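Local structure of uncharacterized protein VP1736 (Vibrio parahaemolyticus, 3LXQ) at residues 89-94 with 280-285; 177-182 with 224-229; 292-295 with 299-302. The protein is of unknown function but contains a domain of the sulfatase family, which belongs to the alkaline phosphatase clan. All blocks are in the same frame, centred on the assembly; numbering follows the deposited sequence.

Interaction 1: residues 89-94 with 280-285; sequences VILLQE and YALGTF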
ATOM      1  N   VAL A  89      -8.049   9.459  -3.727  1.00 40.09           N
ATOM      2  CA  VAL A  89      -8.675   8.188  -4.070  1.00 39.46           C
ATOM      3  C   VAL A  89      -7.581   7.130  -4.162  1.00 36.91           C
ATOM      4  O   VAL A  89      -6.653   7.248  -4.977  1.00 36.01           O
ATOM      5  CB  VAL A  89      -9.498   8.292  -5.384  1.00 41.21           C
ATOM      6  CG1 VAL A  89      -9.877   6.928  -5.912  1.00 40.22           C
ATOM      7  CG2 VAL A  89     -10.752   9.143  -5.163  1.00 43.90           C
ATOM      8  N   ILE A  90      -7.682   6.127  -3.291  1.00 35.48           N
ATOM      9  CA  ILE A  90      -6.791   4.978  -3.326  1.00 33.58           C
ATOM     10  C   ILE A  90      -7.523   3.774  -3.940  1.00 34.16           C
ATOM     11  O   ILE A  90      -8.533   3.322  -3.415  1.00 35.19           O
ATOM     12  CB  ILE A  90      -6.273   4.615  -1.903  1.00 33.25           C
ATOM     13  CG1 ILE A  90      -5.425   5.762  -1.329  1.00 32.04           C
ATOM     14  CG2 ILE A  90      -5.466   3.298  -1.936  1.00 29.18           C
ATOM     15  CD1 ILE A  90      -5.050   5.583   0.167  1.00 32.21           C
ATOM     16  N   LEU A  91      -7.005   3.262  -5.053  1.00 33.86           N
ATOM     17  CA  LEU A  91      -7.637   2.153  -5.755  1.00 34.12           C
ATOM     18  C   LEU A  91      -6.752   0.947  -5.519  1.00 32.13           C
ATOM     19  O   LEU A  91      -5.836   0.678  -6.300  1.00 32.09           O
ATOM     20  CB  LEU A  91      -7.780   2.447  -7.254  1.00 35.08           C
ATOM     21  CG  LEU A  91      -8.507   3.740  -7.634  1.00 38.57           C
ATOM     22  CD1 LEU A  91      -8.406   4.022  -9.147  1.00 41.22           C
ATOM     23  CD2 LEU A  91      -9.961   3.700  -7.186  1.00 39.68           C
ATOM     24  N   LEU A  92      -7.027   0.246  -4.423  1.00 31.21           N
ATOM     25  CA  LEU A  92      -6.214  -0.884  -3.974  1.00 29.62           C
ATOM     26  C   LEU A  92      -6.535  -2.142  -4.783  1.00 30.62           C
ATOM     27  O   LEU A  92      -7.700  -2.542  -4.923  1.00 31.92           O
ATOM     28  CB  LEU A  92      -6.362  -1.102  -2.456  1.00 28.97           C
ATOM     29  CG  LEU A  92      -5.471  -2.151  -1.754  1.00 27.36           C
ATOM     30  CD1 LEU A  92      -4.005  -1.842  -1.871  1.00 25.41           C
ATOM     31  CD2 LEU A  92      -5.847  -2.311  -0.282  1.00 26.98           C
ATOM     32  N   GLN A  93      -5.499  -2.747  -5.334  1.00 30.34           N
ATOM     33  CA  GLN A  93      -5.669  -3.814  -6.303  1.00 31.98           C
ATOM     34  C   GLN A  93      -5.344  -5.149  -5.664  1.00 32.06           C
ATOM     35  O   GLN A  93      -4.171  -5.457  -5.399  1.00 32.13           O
ATOM     36  CB  GLN A  93      -4.792  -3.570  -7.533  1.00 31.85           C
ATOM     37  CG  GLN A  93      -4.984  -2.210  -8.169  1.00 33.03           C
ATOM     38  CD  GLN A  93      -6.376  -2.039  -8.753  1.00 35.13           C
ATOM     39  OE1 GLN A  93      -6.877  -2.929  -9.432  1.00 37.56           O
ATOM     40  NE2 GLN A  93      -7.013  -0.902  -8.475  1.00 34.53           N
ATOM     41  N   GLU A  94      -6.395  -5.928  -5.395  1.00 33.63           N
ATOM     42  CA  GLU A  94      -6.253  -7.267  -4.837  1.00 33.49           C
ATOM     43  C   GLU A  94      -5.301  -8.135  -5.646  1.00 33.94           C
ATOM     44  O   GLU A  94      -5.548  -8.413  -6.821  1.00 35.02           O
ATOM     45  CB  GLU A  94      -7.614  -7.970  -4.741  1.00 35.92           C
ATOM     46  CG  GLU A  94      -7.531  -9.460  -4.320  1.00 37.07           C
ATOM     47  CD  GLU A  94      -6.883  -9.627  -2.962  1.00 39.02           C
ATOM     48  OE1 GLU A  94      -5.912 -10.403  -2.833  1.00 39.67           O
ATOM     49  OE2 GLU A  94      -7.340  -8.954  -2.015  1.00 41.43           O
ATOM     50  N   TYR A 280      -9.519  -4.462 -17.305  1.00 51.23           N
ATOM     51  CA  TYR A 280     -10.605  -3.916 -18.108  1.00 52.56           C
ATOM     52  C   TYR A 280     -11.514  -3.080 -17.220  1.00 51.76           C
ATOM     53  O   TYR A 280     -11.966  -2.014 -17.617  1.00 52.30           O
ATOM     54  CB  TYR A 280     -11.413  -5.033 -18.800  1.00 54.15           C
ATOM     55  CG  TYR A 280     -12.868  -4.671 -19.013  1.00 56.52           C
ATOM     56  CD1 TYR A 280     -13.294  -4.046 -20.192  1.00 59.61           C
ATOM     57  CD2 TYR A 280     -13.820  -4.929 -18.022  1.00 57.62           C
ATOM     58  CE1 TYR A 280     -14.636  -3.700 -20.378  1.00 61.61           C
ATOM     59  CE2 TYR A 280     -15.153  -4.586 -18.198  1.00 59.91           C
ATOM     60  CZ  TYR A 280     -15.554  -3.975 -19.370  1.00 61.73           C
ATOM     61  OH  TYR A 280     -16.880  -3.646 -19.523  1.00 65.42           O
ATOM     62  N   ALA A 281     -11.779  -3.582 -16.019  1.00 50.92           N
ATOM     63  CA  ALA A 281     -12.669  -2.923 -15.082  1.00 50.94           C
ATOM     64  C   ALA A 281     -12.096  -1.585 -14.619  1.00 50.38           C
ATOM     65  O   ALA A 281     -12.847  -0.617 -14.465  1.00 51.11           O
ATOM     66  CB  ALA A 281     -12.960  -3.836 -13.896  1.00 51.04           C
ATOM     67  N   LEU A 282     -10.772  -1.531 -14.417  1.00 48.93           N
ATOM     68  CA  LEU A 282     -10.084  -0.296 -14.025  1.00 48.38           C
ATOM     69  C   LEU A 282     -10.147   0.742 -15.138  1.00 49.30           C
ATOM     70  O   LEU A 282     -10.385   1.927 -14.873  1.00 48.87           O
ATOM     71  CB  LEU A 282      -8.624  -0.568 -13.630  1.00 47.73           C
ATOM     72  CG  LEU A 282      -7.739   0.614 -13.213  1.00 46.87           C
ATOM     73  CD1 LEU A 282      -8.290   1.339 -11.989  1.00 45.04           C
ATOM     74  CD2 LEU A 282      -6.312   0.160 -12.966  1.00 46.34           C
ATOM     75  N   GLY A 283      -9.944   0.273 -16.374  1.00 50.56           N
ATOM     76  CA  GLY A 283     -10.003   1.110 -17.582  1.00 51.78           C
ATOM     77  C   GLY A 283     -11.346   1.797 -17.727  1.00 52.57           C
ATOM     78  O   GLY A 283     -11.407   2.981 -18.076  1.00 53.24           O
ATOM     79  N   THR A 284     -12.419   1.056 -17.443  1.00 52.85           N
ATOM     80  CA  THR A 284     -13.778   1.612 -17.428  1.00 54.13           C
ATOM     81  C   THR A 284     -13.964   2.664 -16.335  1.00 53.10           C
ATOM     82  O   THR A 284     -14.724   3.608 -16.525  1.00 54.35           O
ATOM     83  CB  THR A 284     -14.901   0.529 -17.306  1.00 55.28           C
ATOM     84  OG1 THR A 284     -14.821  -0.124 -16.035  1.00 54.69           O
ATOM     85  CG2 THR A 284     -14.809  -0.501 -18.425  1.00 56.75           C
ATOM     86  N   PHE A 285     -13.276   2.513 -15.204  1.00 51.51           N
ATOM     87  CA  PHE A 285     -13.285   3.556 -14.172  1.00 50.67           C
ATOM     88  C   PHE A 285     -12.617   4.832 -14.666  1.00 51.06           C
ATOM     89  O   PHE A 285     -13.179   5.919 -14.509  1.00 52.35           O
ATOM     90  CB  PHE A 285     -12.601   3.120 -12.876  1.00 49.53           C
ATOM     91  CG  PHE A 285     -12.519   4.221 -11.849  1.00 47.66           C
ATOM     92  CD1 PHE A 285     -13.598   4.491 -11.017  1.00 47.40           C
ATOM     93  CD2 PHE A 285     -11.386   5.022 -11.753  1.00 46.80           C
ATOM     94  CE1 PHE A 285     -13.535   5.517 -10.080  1.00 47.03           C
ATOM     95  CE2 PHE A 285     -11.320   6.065 -10.827  1.00 45.76           C
ATOM     96  CZ  PHE A 285     -12.387   6.311  -9.989  1.00 45.85           C
TER
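Leu282 and Phe285, about one turn apart on helix 271-289, both close on a single methyl group, CD1 of Leu91 in strand 87-93. The axes of residues 280-285 and 89-93 run nearly antiparallel, at 170°, and come no nearer than 11.9 Å, so long branched or aromatic side chains are what it takes to bridge the gap. Leu282 comes first. With its CG anti to the backbone N (chi1 179°), it reaches down to the sheet and sets CD1 3.9 Å from Leu91 CD1. The same methyl of Leu282 also borders the amide of Gln93, more loosely, with CD1 4.4 Å from Gln93 NE2. Phe285 follows and meets the leucine obliquely, its CE2 lying 3.9 Å from Leu91 CD1; Phe231 of helix 220-234 packs against the same phenyl ring. Gln93 suits this apolar setting because its side-chain nitrogen is engaged: NE2 donates to Leu91 O at 2.9 Å, arriving from above the carbonyl plane, and is hydrogen-bonded to Tyr224 OH as well. Dispersion and the burial of apolar surface therefore hold helix to strand, while the one polar atom at the border, Gln93 NE2, has its hydrogen-bond partners elsewhere.

Interaction 2: residues 177-182 with 224-229; sequences QFIYGG and YNKADE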
ATOM      1  N   GLN A 177     -14.111   7.461   3.541  1.00 51.05           N
ATOM      2  CA  GLN A 177     -14.913   6.299   3.177  1.00 50.50           C
ATOM      3  C   GLN A 177     -14.075   5.139   2.686  1.00 47.48           C
ATOM      4  O   GLN A 177     -12.924   5.307   2.299  1.00 46.37           O
ATOM      5  CB  GLN A 177     -15.976   6.656   2.126  1.00 51.79           C
ATOM      6  CG  GLN A 177     -15.405   7.087   0.783  1.00 51.64           C
ATOM      7  CD  GLN A 177     -16.447   7.179  -0.317  1.00 53.94           C
ATOM      8  OE1 GLN A 177     -17.653   7.244  -0.055  1.00 57.31           O
ATOM      9  NE2 GLN A 177     -15.983   7.184  -1.563  1.00 52.26           N
ATOM     10  N   PHE A 178     -14.688   3.960   2.715  1.00 46.69           N
ATOM     11  CA  PHE A 178     -14.117   2.739   2.198  1.00 43.77           C
ATOM     12  C   PHE A 178     -15.151   2.168   1.246  1.00 44.16           C
ATOM     13  O   PHE A 178     -16.294   2.002   1.621  1.00 45.46           O
ATOM     14  CB  PHE A 178     -13.870   1.779   3.359  1.00 43.12           C
ATOM     15  CG  PHE A 178     -13.474   0.382   2.944  1.00 41.24           C
ATOM     16  CD1 PHE A 178     -12.384   0.157   2.099  1.00 38.61           C
ATOM     17  CD2 PHE A 178     -14.169  -0.715   3.445  1.00 41.53           C
ATOM     18  CE1 PHE A 178     -12.006  -1.147   1.734  1.00 36.08           C
ATOM     19  CE2 PHE A 178     -13.799  -2.016   3.096  1.00 40.34           C
ATOM     20  CZ  PHE A 178     -12.710  -2.232   2.239  1.00 38.76           C
ATOM     21  N   ILE A 179     -14.761   1.903   0.007  1.00 43.09           N
ATOM     22  CA  ILE A 179     -15.663   1.248  -0.930  1.00 43.61           C
ATOM     23  C   ILE A 179     -15.144  -0.155  -1.233  1.00 41.54           C
ATOM     24  O   ILE A 179     -14.008  -0.321  -1.662  1.00 39.81           O
ATOM     25  CB  ILE A 179     -15.863   2.027  -2.254  1.00 44.57           C
ATOM     26  CG1 ILE A 179     -16.236   3.497  -1.988  1.00 47.01           C
ATOM     27  CG2 ILE A 179     -16.966   1.361  -3.094  1.00 45.17           C
ATOM     28  CD1 ILE A 179     -16.346   4.362  -3.270  1.00 48.40           C
ATOM     29  N   TYR A 180     -16.014  -1.137  -1.029  1.00 42.04           N
ATOM     30  CA  TYR A 180     -15.716  -2.552  -1.202  1.00 40.92           C
ATOM     31  C   TYR A 180     -16.903  -3.233  -1.901  1.00 42.82           C
ATOM     32  O   TYR A 180     -18.042  -2.796  -1.751  1.00 44.58           O
ATOM     33  CB  TYR A 180     -15.498  -3.156   0.184  1.00 39.85           C
ATOM     34  CG  TYR A 180     -14.945  -4.556   0.224  1.00 38.15           C
ATOM     35  CD1 TYR A 180     -13.828  -4.909  -0.519  1.00 35.84           C
ATOM     36  CD2 TYR A 180     -15.520  -5.520   1.058  1.00 38.82           C
ATOM     37  CE1 TYR A 180     -13.315  -6.184  -0.466  1.00 35.66           C
ATOM     38  CE2 TYR A 180     -15.015  -6.807   1.123  1.00 37.10           C
ATOM     39  CZ  TYR A 180     -13.911  -7.134   0.354  1.00 36.41           C
ATOM     40  OH  TYR A 180     -13.395  -8.401   0.407  1.00 35.04           O
ATOM     41  N   GLY A 181     -16.630  -4.301  -2.649  1.00 42.50           N
ATOM     42  CA  GLY A 181     -17.661  -5.056  -3.349  1.00 44.46           C
ATOM     43  C   GLY A 181     -18.342  -6.183  -2.568  1.00 45.41           C
ATOM     44  O   GLY A 181     -19.485  -6.544  -2.867  1.00 46.71           O
ATOM     45  N   GLY A 182     -17.636  -6.735  -1.580  1.00 44.30           N
ATOM     46  CA  GLY A 182     -18.125  -7.843  -0.765  1.00 44.90           C
ATOM     47  C   GLY A 182     -18.588  -7.418   0.612  1.00 45.51           C
ATOM     48  O   GLY A 182     -19.109  -6.315   0.786  1.00 46.64           O
ATOM     49  N   TYR A 224     -16.351  -0.183  -9.467  1.00 42.64           N
ATOM     50  CA  TYR A 224     -15.834   1.023 -10.082  1.00 43.61           C
ATOM     51  C   TYR A 224     -16.930   1.969 -10.581  1.00 45.84           C
ATOM     52  O   TYR A 224     -16.714   3.181 -10.626  1.00 47.00           O
ATOM     53  CB  TYR A 224     -14.872   0.661 -11.217  1.00 42.86           C
ATOM     54  CG  TYR A 224     -13.490   0.172 -10.795  1.00 41.22           C
ATOM     55  CD1 TYR A 224     -12.773   0.790  -9.760  1.00 40.48           C
ATOM     56  CD2 TYR A 224     -12.875  -0.877 -11.476  1.00 40.75           C
ATOM     57  CE1 TYR A 224     -11.486   0.349  -9.404  1.00 38.79           C
ATOM     58  CE2 TYR A 224     -11.599  -1.323 -11.132  1.00 38.40           C
ATOM     59  CZ  TYR A 224     -10.912  -0.712 -10.105  1.00 38.38           C
ATOM     60  OH  TYR A 224      -9.657  -1.180  -9.804  1.00 36.31           O
ATOM     61  N   ASN A 225     -18.093   1.433 -10.963  1.00 47.83           N
ATOM     62  CA  ASN A 225     -19.258   2.290 -11.273  1.00 50.16           C
ATOM     63  C   ASN A 225     -19.729   2.968  -9.985  1.00 50.35           C
ATOM     64  O   ASN A 225     -20.080   4.147  -9.982  1.00 50.76           O
ATOM     65  CB  ASN A 225     -20.424   1.504 -11.891  1.00 52.19           C
ATOM     66  CG  ASN A 225     -20.081   0.851 -13.237  1.00 54.03           C
ATOM     67  OD1 ASN A 225     -20.561  -0.245 -13.535  1.00 56.51           O
ATOM     68  ND2 ASN A 225     -19.279   1.523 -14.054  1.00 53.85           N
ATOM     69  N   LYS A 226     -19.708   2.205  -8.890  1.00 49.24           N
ATOM     70  CA  LYS A 226     -20.128   2.684  -7.577  1.00 49.78           C
ATOM     71  C   LYS A 226     -19.206   3.776  -7.081  1.00 49.19           C
ATOM     72  O   LYS A 226     -19.648   4.727  -6.435  1.00 50.58           O
ATOM     73  CB  LYS A 226     -20.123   1.538  -6.557  1.00 48.87           C
ATOM     74  CG  LYS A 226     -20.783   1.881  -5.219  1.00 50.33           C
ATOM     75  CD  LYS A 226     -22.230   2.333  -5.466  1.00 53.84           C
ATOM     76  CE  LYS A 226     -23.118   2.217  -4.236  1.00 55.68           C
ATOM     77  NZ  LYS A 226     -24.438   2.900  -4.492  1.00 55.57           N
ATOM     78  N   ALA A 227     -17.916   3.610  -7.365  1.00 47.37           N
ATOM     79  CA  ALA A 227     -16.911   4.575  -6.966  1.00 46.42           C
ATOM     80  C   ALA A 227     -17.218   5.889  -7.671  1.00 47.59           C
ATOM     81  O   ALA A 227     -17.533   6.893  -7.017  1.00 48.43           O
ATOM     82  CB  ALA A 227     -15.529   4.064  -7.317  1.00 44.68           C
ATOM     83  N   ASP A 228     -17.174   5.850  -9.004  1.00 47.76           N
ATOM     84  CA  ASP A 228     -17.541   6.979  -9.881  1.00 49.22           C
ATOM     85  C   ASP A 228     -18.845   7.684  -9.475  1.00 51.77           C
ATOM     86  O   ASP A 228     -18.964   8.909  -9.616  1.00 53.26           O
ATOM     87  CB  ASP A 228     -17.612   6.499 -11.340  1.00 49.05           C
ATOM     88  CG  ASP A 228     -18.166   7.561 -12.291  1.00 51.22           C
ATOM     89  OD1 ASP A 228     -19.362   7.459 -12.624  1.00 52.19           O
ATOM     90  OD2 ASP A 228     -17.417   8.483 -12.695  1.00 48.68           O
ATOM     91  N   GLU A 229     -19.813   6.900  -8.996  1.00 52.78           N
ATOM     92  CA  GLU A 229     -21.095   7.405  -8.467  1.00 55.43           C
ATOM     93  C   GLU A 229     -20.895   8.189  -7.168  1.00 55.40           C
ATOM     94  O   GLU A 229     -21.467   9.265  -6.985  1.00 57.91           O
ATOM     95  CB  GLU A 229     -22.058   6.241  -8.176  1.00 56.18           C
ATOM     96  CG  GLU A 229     -23.289   6.128  -9.057  1.00 59.07           C
ATOM     97  CD  GLU A 229     -24.390   5.278  -8.421  1.00 60.12           C
ATOM     98  OE1 GLU A 229     -24.077   4.302  -7.696  1.00 59.30           O
ATOM     99  OE2 GLU A 229     -25.577   5.597  -8.638  1.00 64.64           O
TER
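The delta methyl of Ile179 presses onto the backbone of helix 220-234 at Ala227. Its CD1 lies 3.7 Å from Ala227 CA and 4.1 Å from Ala227 CB, so it meets both the main chain and the single methyl of the alanine. Two torsions put it there: CG1 stands beside the backbone N (chi1 -51°), and the chain then runs on extended (chi2 176°), carrying CD1 outward from strand 175-180. A small residue suits the helix at this point, for the CA atoms of Ile179 and Ala227 are just 7.0 Å apart. The alanine is buried from another direction too, by Phe285 of helix 271-289.

Toward solvent the fit slackens. Within the two segments the other branch of Ile179 meets just the aliphatic stem of Lys226, with CG2 4.4 Å from Lys226 CG, and the lysine then leads away from the strand. Lys226 is partly exposed, and its NZ forms a rather long salt bridge of 3.5 Å to Glu229 OE1, one turn further along the helix, and a weak hydrogen bond to Asn206 O. Lysine thus lends methylenes to the edge of the core and charge to the outer side, away from the strand. Helix 220-234 leads on to strand 241-246, the parallel neighbour of 175-180; a helix laid on parallel strands in this way is characteristic of the layered alpha/beta fold, as in the alkaline phosphatase clan.

Interaction 3: residues 292-295 with 299-302; sequences SSYW and IFIV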
ATOM      1  N   SER A 292     -15.117  13.307 -15.713  1.00 55.09           N
ATOM      2  CA  SER A 292     -15.893  13.477 -14.479  1.00 54.98           C
ATOM      3  C   SER A 292     -15.781  14.881 -13.888  1.00 55.65           C
ATOM      4  O   SER A 292     -14.953  15.682 -14.331  1.00 55.64           O
ATOM      5  CB  SER A 292     -15.433  12.456 -13.433  1.00 53.30           C
ATOM      6  OG  SER A 292     -14.135  12.784 -12.949  1.00 50.68           O
ATOM      7  N   SER A 293     -16.594  15.162 -12.871  1.00 56.35           N
ATOM      8  CA  SER A 293     -16.594  16.472 -12.222  1.00 57.76           C
ATOM      9  C   SER A 293     -15.601  16.552 -11.065  1.00 57.20           C
ATOM     10  O   SER A 293     -15.376  17.627 -10.504  1.00 57.78           O
ATOM     11  CB  SER A 293     -18.007  16.856 -11.750  1.00 59.76           C
ATOM     12  OG  SER A 293     -18.210  16.558 -10.373  1.00 59.81           O
ATOM     13  N   TYR A 294     -15.013  15.411 -10.707  1.00 65.92           N
ATOM     14  CA  TYR A 294     -14.034  15.369  -9.631  1.00 62.25           C
ATOM     15  C   TYR A 294     -12.577  15.354 -10.133  1.00 59.58           C
ATOM     16  O   TYR A 294     -11.649  15.551  -9.346  1.00 56.67           O
ATOM     17  CB  TYR A 294     -14.325  14.185  -8.685  1.00 61.00           C
ATOM     18  CG  TYR A 294     -14.498  12.842  -9.369  1.00 60.39           C
ATOM     19  CD1 TYR A 294     -13.393  12.057  -9.694  1.00 58.03           C
ATOM     20  CD2 TYR A 294     -15.764  12.350  -9.675  1.00 65.19           C
ATOM     21  CE1 TYR A 294     -13.539  10.821 -10.320  1.00 57.44           C
ATOM     22  CE2 TYR A 294     -15.922  11.111 -10.299  1.00 65.02           C
ATOM     23  CZ  TYR A 294     -14.804  10.357 -10.617  1.00 61.28           C
ATOM     24  OH  TYR A 294     -14.949   9.138 -11.235  1.00 62.43           O
ATOM     25  N   TRP A 295     -12.390  15.144 -11.442  1.00 60.80           N
ATOM     26  CA  TRP A 295     -11.061  14.909 -12.030  1.00 58.76           C
ATOM     27  C   TRP A 295     -10.030  16.002 -11.757  1.00 58.14           C
ATOM     28  O   TRP A 295      -8.875  15.700 -11.418  1.00 55.06           O
ATOM     29  CB  TRP A 295     -11.148  14.667 -13.539  1.00 61.14           C
ATOM     30  CG  TRP A 295      -9.806  14.329 -14.136  1.00 59.83           C
ATOM     31  CD1 TRP A 295      -9.000  15.155 -14.868  1.00 61.20           C
ATOM     32  CD2 TRP A 295      -9.099  13.087 -14.011  1.00 57.76           C
ATOM     33  NE1 TRP A 295      -7.848  14.499 -15.226  1.00 60.31           N
ATOM     34  CE2 TRP A 295      -7.880  13.229 -14.713  1.00 57.71           C
ATOM     35  CE3 TRP A 295      -9.387  11.860 -13.390  1.00 55.77           C
ATOM     36  CZ2 TRP A 295      -6.943  12.191 -14.811  1.00 56.56           C
ATOM     37  CZ3 TRP A 295      -8.455  10.829 -13.484  1.00 54.19           C
ATOM     38  CH2 TRP A 295      -7.246  11.002 -14.185  1.00 54.86           C
ATOM     39  N   ILE A 299      -6.343  13.318  -6.609  1.00 42.35           N
ATOM     40  CA  ILE A 299      -5.187  12.466  -6.821  1.00 39.62           C
ATOM     41  C   ILE A 299      -5.624  11.012  -6.662  1.00 38.53           C
ATOM     42  O   ILE A 299      -6.290  10.655  -5.683  1.00 38.06           O
ATOM     43  CB  ILE A 299      -4.039  12.768  -5.806  1.00 38.46           C
ATOM     44  CG1 ILE A 299      -3.507  14.200  -5.968  1.00 40.68           C
ATOM     45  CG2 ILE A 299      -2.909  11.722  -5.907  1.00 35.63           C
ATOM     46  CD1 ILE A 299      -2.815  14.498  -7.290  1.00 41.76           C
ATOM     47  N   PHE A 300      -5.239  10.187  -7.636  1.00 38.17           N
ATOM     48  CA  PHE A 300      -5.559   8.771  -7.655  1.00 37.21           C
ATOM     49  C   PHE A 300      -4.275   7.971  -7.522  1.00 35.31           C
ATOM     50  O   PHE A 300      -3.239   8.354  -8.073  1.00 35.59           O
ATOM     51  CB  PHE A 300      -6.256   8.394  -8.968  1.00 39.21           C
ATOM     52  CG  PHE A 300      -7.546   9.138  -9.214  1.00 41.59           C
ATOM     53  CD1 PHE A 300      -7.539  10.399  -9.813  1.00 43.65           C
ATOM     54  CD2 PHE A 300      -8.767   8.573  -8.867  1.00 42.87           C
ATOM     55  CE1 PHE A 300      -8.728  11.091 -10.049  1.00 46.27           C
ATOM     56  CE2 PHE A 300      -9.979   9.264  -9.097  1.00 46.09           C
ATOM     57  CZ  PHE A 300      -9.952  10.519  -9.686  1.00 47.43           C
ATOM     58  N   ILE A 301      -4.339   6.868  -6.777  1.00 33.23           N
ATOM     59  CA  ILE A 301      -3.232   5.930  -6.754  1.00 31.38           C
ATOM     60  C   ILE A 301      -3.729   4.526  -7.112  1.00 30.65           C
ATOM     61  O   ILE A 301      -4.688   4.055  -6.558  1.00 31.34           O
ATOM     62  CB  ILE A 301      -2.375   6.010  -5.424  1.00 29.86           C
ATOM     63  CG1 ILE A 301      -1.159   5.092  -5.493  1.00 28.47           C
ATOM     64  CG2 ILE A 301      -3.203   5.708  -4.165  1.00 29.70           C
ATOM     65  CD1 ILE A 301      -0.169   5.338  -4.369  1.00 29.43           C
ATOM     66  N   VAL A 302      -3.094   3.894  -8.086  1.00 31.66           N
ATOM     67  CA  VAL A 302      -3.372   2.491  -8.389  1.00 32.90           C
ATOM     68  C   VAL A 302      -2.220   1.720  -7.769  1.00 31.56           C
ATOM     69  O   VAL A 302      -1.079   1.868  -8.189  1.00 31.84           O
ATOM     70  CB  VAL A 302      -3.392   2.185  -9.901  1.00 35.25           C
ATOM     71  CG1 VAL A 302      -3.657   0.688 -10.142  1.00 34.66           C
ATOM     72  CG2 VAL A 302      -4.418   3.054 -10.643  1.00 36.70           C
TER
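Tyr294 and Trp295, consecutive residues of the loop that follows helix 271-289, both bring their rings to the phenyl ring of Phe300 in strand 298-304. At the start of the segment comes Ser292, its OG 3.2 Å above the plane of the Tyr294 ring, over the centre, while being hydrogen-bonded to Ala289 O at the end of the helix. A serine is small enough to lie against an aromatic face and polar enough to bond the helix it follows. Tyr294 has its CG between the backbone N and the carbonyl carbon (chi1 51°), and from there the ring turns its rim to Phe300, with CE1 3.7 Å from Phe300 CZ. Each of the two rings has the other at its edge, near its plane, and the side chains cross at about a right angle, so this is a meeting of rims and not a stack. The hydroxyl has a different task, a hydrogen bond to Asp228 OD2 of helix 220-234, so the residue serves the apolar cluster with its rim and a polar partner with its end.

The loop is the return limb of a beta-alpha-beta crossover: strand 241-246, helix 271-289 and strand 298-304 follow one another in the chain, and strand 87-93 lies between the two strands, parallel to both.

Trp295 comes next. Although its CB points away from the strand, the wide indole doubles back, and CZ3 comes 3.5 Å from Phe300 CE1. The six-membered ring and the phenyl ring are near parallel, with planes at 23°, but are slid apart, their centroids 5.2 Å from each other, so overlap is slight. Beyond this pair, Phe300 is buried against Phe285 of the helix and Ile328 of strand 322-328.

All three contacts are largely buried and serve one mixed sheet, on which helices 220-234 and 271-289 lie side by side. Interactions 1 and 3 use neighbouring parallel strands: Leu91 N bonds Ile301 O, and Val89 packs on Phe300. Interaction 2 lies further across the sheet, beyond strand 241-246, and its lysine is partly exposed; interaction 3 also has a partly exposed tryptophan, whereas every touching residue of interaction 1 is buried. Their chemistry follows their place: aliphatic and aromatic groups with a glutamine at the border under helix 271-289, one isoleucine against an alanine and a lysine stem under helix 220-234, and rings alone where the loop 292-295 closes over the strand.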